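Local coordinates for protein leucine aminopeptidase 2, chloroplastic (Streptomyces sp. BC16019, PDB 5LHJ) that acts in bottromycin maturation and, as a manganese-binding aminopeptidase of the M17 family, probably removes amino acids from the N-termini of peptides, at residues A[220-225]-A[354-359]; A[327-332]-A[346-351]. All blocks are in the same frame, centred on the assembly; numbering follows the deposited sequence. Where two conformers were deposited one is given.

Contact 1 (A[220-225]-A[354-359]); sequences TELGLT and LVRASR
The guanidinium group of R356 meets the branched end of L222, and the two side chains run past each other at a slant. CD2 of L222 makes the nearest approach, 3.8 Å from R356 NH1, while L222 CD1 lies over one face of the guanidinium. R356 reaches this place by holding CG anti to the backbone N (chi1 -176°) and staying extended as far as NE; a chi4 of 80° then turns the flat group out of line with the chain, so that a face meets the leucine. Its edge does polar work: a water lying in the guanidinium plane accepts from R356 NH1 at 2.9 Å and donates to L222 O at 2.8 Å. R356 NE forms a salt bridge with E242, which helps to fix the rotation of the group. Lower on the arginine, the aliphatic part passes L224, whose CD2 is 4.5 Å from R356 CD. Between the two leucines G223, which closes a type I turn from T220, has a positive phi and is the first residue to leave helical geometry; L224 is the N-cap residue of the next helix, 225-231. The contact is structural packing in the catalytic domain of an M17 aminopeptidase, away from the metal site: it joins the turn between helices 216-220 and 225-231 to the last turns of helix 345-358, with Y214 of strand 210-214 and Y240 of strand 239-245 packing against both L222 and R356.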
# COMPACT_ATOMS: atom_id res chain seq x y z
N THR A 220 22.59 -4.28 -34.77
CA THR A 220 23.66 -3.58 -34.03
C THR A 220 24.31 -2.43 -34.84
O THR A 220 24.58 -1.36 -34.29
CB THR A 220 24.73 -4.59 -33.56
OG1 THR A 220 24.10 -5.59 -32.75
CG2 THR A 220 25.85 -3.90 -32.75
N GLU A 221 24.51 -2.66 -36.13
CA GLU A 221 25.09 -1.65 -37.04
C GLU A 221 24.33 -0.32 -37.12
O GLU A 221 24.92 0.70 -37.43
CB GLU A 221 25.21 -2.22 -38.47
CG GLU A 221 26.35 -3.20 -38.64
CD GLU A 221 26.39 -3.87 -40.00
OE1 GLU A 221 25.55 -3.55 -40.89
OE2 GLU A 221 27.27 -4.75 -40.19
N LEU A 222 23.01 -0.34 -36.87
CA LEU A 222 22.19 0.86 -36.98
C LEU A 222 22.34 1.78 -35.78
O LEU A 222 21.98 2.95 -35.88
CB LEU A 222 20.71 0.50 -37.16
CG LEU A 222 20.35 -0.41 -38.33
CD1 LEU A 222 18.83 -0.48 -38.43
CD2 LEU A 222 20.97 0.08 -39.63
N GLY A 223 22.88 1.28 -34.68
CA GLY A 223 23.16 2.13 -33.51
C GLY A 223 21.91 2.55 -32.73
O GLY A 223 21.92 3.60 -32.08
N LEU A 224 20.87 1.72 -32.79
CA LEU A 224 19.62 1.96 -32.04
C LEU A 224 19.82 1.43 -30.62
O LEU A 224 19.30 0.37 -30.24
CB LEU A 224 18.43 1.29 -32.74
CG LEU A 224 18.21 1.67 -34.22
CD1 LEU A 224 17.04 0.93 -34.83
CD2 LEU A 224 18.03 3.17 -34.39
N THR A 225 20.58 2.19 -29.84
CA THR A 225 21.09 1.76 -28.54
C THR A 225 19.99 1.53 -27.52
O THR A 225 20.06 0.62 -26.71
CB THR A 225 22.06 2.80 -27.94
OG1 THR A 225 22.96 3.26 -28.96
CG2 THR A 225 22.86 2.19 -26.80
N LEU A 354 13.77 8.02 -33.78
CA LEU A 354 13.47 9.40 -34.19
C LEU A 354 14.69 10.11 -34.78
O LEU A 354 14.55 10.88 -35.74
CB LEU A 354 12.90 10.21 -33.01
CG LEU A 354 11.48 9.84 -32.60
CD1 LEU A 354 11.14 10.46 -31.25
CD2 LEU A 354 10.46 10.28 -33.65
N VAL A 355 15.87 9.82 -34.24
CA VAL A 355 17.13 10.36 -34.82
C VAL A 355 17.26 9.83 -36.25
O VAL A 355 17.43 10.60 -37.20
CB VAL A 355 18.38 9.99 -33.98
CG1 VAL A 355 19.66 10.47 -34.67
CG2 VAL A 355 18.30 10.58 -32.57
N ARG A 356 17.14 8.51 -36.41
CA ARG A 356 17.28 7.88 -37.71
C ARG A 356 16.22 8.40 -38.69
O ARG A 356 16.54 8.69 -39.86
CB ARG A 356 17.20 6.35 -37.57
CG ARG A 356 17.43 5.60 -38.88
CD ARG A 356 17.29 4.10 -38.73
NE ARG A 356 17.23 3.44 -40.03
CZ ARG A 356 18.28 3.17 -40.81
NH1 ARG A 356 19.53 3.48 -40.45
NH2 ARG A 356 18.07 2.57 -41.99
N ALA A 357 14.98 8.49 -38.24
CA ALA A 357 13.87 8.89 -39.11
C ALA A 357 13.93 10.35 -39.58
O ALA A 357 13.42 10.66 -40.65
CB ALA A 357 12.53 8.62 -38.45
N SER A 358 14.54 11.23 -38.78
CA SER A 358 14.58 12.66 -39.09
C SER A 358 15.95 13.15 -39.61
O SER A 358 16.13 14.35 -39.82
CB SER A 358 14.18 13.45 -37.85
OG SER A 358 15.14 13.29 -36.81
N ARG A 359 16.87 12.21 -39.85
CA ARG A 359 18.26 12.54 -40.21
C ARG A 359 18.33 13.22 -41.57
O ARG A 359 17.52 12.92 -42.45
CB ARG A 359 19.15 11.27 -40.21
CG ARG A 359 18.91 10.30 -41.37
CD ARG A 359 19.59 8.96 -41.17
NE ARG A 359 19.25 8.03 -42.25
CZ ARG A 359 19.88 6.88 -42.52
NH1 ARG A 359 20.93 6.48 -41.80
NH2 ARG A 359 19.46 6.13 -43.54
O HOH W 1 20.78 4.35 -38.04

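Contact 2 (A[327-332]-A[346-351])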
# COMPACT_ATOMS: atom_id res chain seq x y z
N ASP A 327 21.75 2.74 -15.17
CA ASP A 327 22.46 2.60 -16.44
C ASP A 327 22.29 3.85 -17.29
O ASP A 327 21.32 4.59 -17.13
CB ASP A 327 21.98 1.38 -17.23
CG ASP A 327 22.53 0.07 -16.67
OD1 ASP A 327 23.36 0.10 -15.73
OD2 ASP A 327 22.13 -0.99 -17.19
N VAL A 328 23.27 4.07 -18.16
CA VAL A 328 23.24 5.20 -19.06
C VAL A 328 23.28 4.66 -20.48
O VAL A 328 24.15 3.83 -20.82
CB VAL A 328 24.38 6.21 -18.76
CG1 VAL A 328 24.49 7.26 -19.85
CG2 VAL A 328 24.14 6.87 -17.41
N VAL A 329 22.35 5.14 -21.30
CA VAL A 329 22.29 4.83 -22.73
C VAL A 329 22.89 5.99 -23.51
O VAL A 329 22.48 7.14 -23.35
CB VAL A 329 20.83 4.58 -23.18
CG1 VAL A 329 20.75 4.42 -24.70
CG2 VAL A 329 20.27 3.35 -22.47
N ARG A 330 23.86 5.68 -24.38
CA ARG A 330 24.41 6.64 -25.33
C ARG A 330 23.71 6.44 -26.67
O ARG A 330 23.88 5.41 -27.33
CB ARG A 330 25.93 6.45 -25.47
CG ARG A 330 26.62 7.25 -26.57
CD ARG A 330 27.31 8.52 -26.12
NE ARG A 330 28.12 8.38 -24.90
CZ ARG A 330 28.72 9.39 -24.28
NH1 ARG A 330 28.65 10.63 -24.77
NH2 ARG A 330 29.39 9.18 -23.15
N HIS A 331 22.95 7.46 -27.08
CA HIS A 331 22.07 7.35 -28.24
C HIS A 331 22.80 7.60 -29.55
O HIS A 331 23.98 8.00 -29.56
CB HIS A 331 20.90 8.34 -28.10
CG HIS A 331 19.96 8.00 -26.98
ND1 HIS A 331 19.05 6.98 -27.05
CD2 HIS A 331 19.80 8.57 -25.76
CE1 HIS A 331 18.36 6.92 -25.93
NE2 HIS A 331 18.80 7.87 -25.13
N LEU A 332 22.08 7.36 -30.65
CA LEU A 332 22.59 7.56 -32.02
C LEU A 332 23.07 8.99 -32.33
O LEU A 332 23.96 9.17 -33.18
CB LEU A 332 21.49 7.15 -33.02
CG LEU A 332 21.78 7.18 -34.53
CD1 LEU A 332 22.93 6.25 -34.86
CD2 LEU A 332 20.54 6.73 -35.29
N GLY A 346 9.64 2.83 -23.25
CA GLY A 346 9.17 3.22 -24.57
C GLY A 346 9.90 4.43 -25.15
O GLY A 346 10.32 4.43 -26.31
N ARG A 347 10.06 5.48 -24.33
CA ARG A 347 10.70 6.69 -24.82
C ARG A 347 12.17 6.45 -25.18
O ARG A 347 12.69 7.03 -26.13
CB ARG A 347 10.53 7.85 -23.82
CG ARG A 347 11.32 7.73 -22.51
CD ARG A 347 10.77 8.70 -21.47
NE ARG A 347 9.45 8.27 -21.03
CZ ARG A 347 8.68 8.88 -20.13
NH1 ARG A 347 9.05 10.00 -19.53
NH2 ARG A 347 7.51 8.34 -19.84
N VAL A 348 12.81 5.55 -24.43
CA VAL A 348 14.21 5.19 -24.63
C VAL A 348 14.39 4.41 -25.95
O VAL A 348 15.34 4.64 -26.68
CB VAL A 348 14.75 4.39 -23.41
CG1 VAL A 348 16.16 3.86 -23.64
CG2 VAL A 348 14.70 5.24 -22.15
N VAL A 349 13.45 3.52 -26.25
CA VAL A 349 13.44 2.77 -27.50
C VAL A 349 13.19 3.71 -28.71
O VAL A 349 13.88 3.62 -29.74
CB VAL A 349 12.37 1.65 -27.45
CG1 VAL A 349 12.18 1.01 -28.81
CG2 VAL A 349 12.72 0.59 -26.41
N LEU A 350 12.21 4.59 -28.59
CA LEU A 350 11.86 5.51 -29.67
C LEU A 350 12.95 6.53 -30.00
O LEU A 350 13.06 6.93 -31.16
CB LEU A 350 10.57 6.26 -29.33
CG LEU A 350 9.29 5.43 -29.24
CD1 LEU A 350 8.14 6.22 -28.63
CD2 LEU A 350 8.93 4.92 -30.61
N ALA A 351 13.73 6.95 -29.00
CA ALA A 351 14.72 8.03 -29.15
C ALA A 351 15.60 7.87 -30.38
O ALA A 351 15.62 8.74 -31.27
CB ALA A 351 15.59 8.11 -27.90
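V348 meets V329 and H331 from helix 345-358, one turn ahead of A351, which touches the same histidine. V348 uses two groups. Its CG1 packs on V329 CG2 at 4.3 Å, an apolar touch between valine branches, and its carbonyl O comes to the edge of the imidazole, near the ring plane, 3.9 Å from H331 CE1. V349, next in the helix, points its CB away from the strand. A351 then brings its methyl obliquely to the imidazole, with CB 3.6 Å from H331 CE1 and 3.7 Å from H331 ND1. H331 sets CG beside its own backbone N (chi1 -67°), which swings the ring towards the helix, with V329 CG1 lying 3.7 Å above one face of the ring, offset toward its rim. Both ring nitrogens are engaged in hydrogen bonds, ND1 with D352 OD2 and NE2 with T337 OG1, and F451 packs edge-to-face with the ring, so this buried imidazole is held in orientation while its CE1 corner faces the helix. V348 also lies about 5 Å, side chain to side chain, from E345, which binds manganese in this enzyme, although no metal is bound to this chain here. Within the catalytic domain the packing lays strand 328-330, paired antiparallel with 336-338, against helix 345-358; helix 225-231 supplies T225 and V230 alongside, and helix 440-449 packs on R347 and L350.

In the fold
Both contacts use helix 345-358, contact 2 near its start, beside the metal ligand E345, and contact 1 near its end, away from the metal site; their centres are 10 Å apart. Contact 2 is buried throughout, with a histidine held by neutral and acidic partners among valines and an alanine. Contact 1 is only partly buried, and sets leucine side chains against an arginine that is salt-bridged to E242 and linked by a water to L222 O. They also meet directly: T225 OG1 probably hydrogen-bonds to R330 O at 2.9 Å, and L332 packs on the backbone of L222 and G223. Along the chain, contact 2 is nested within the loop that contact 1 closes.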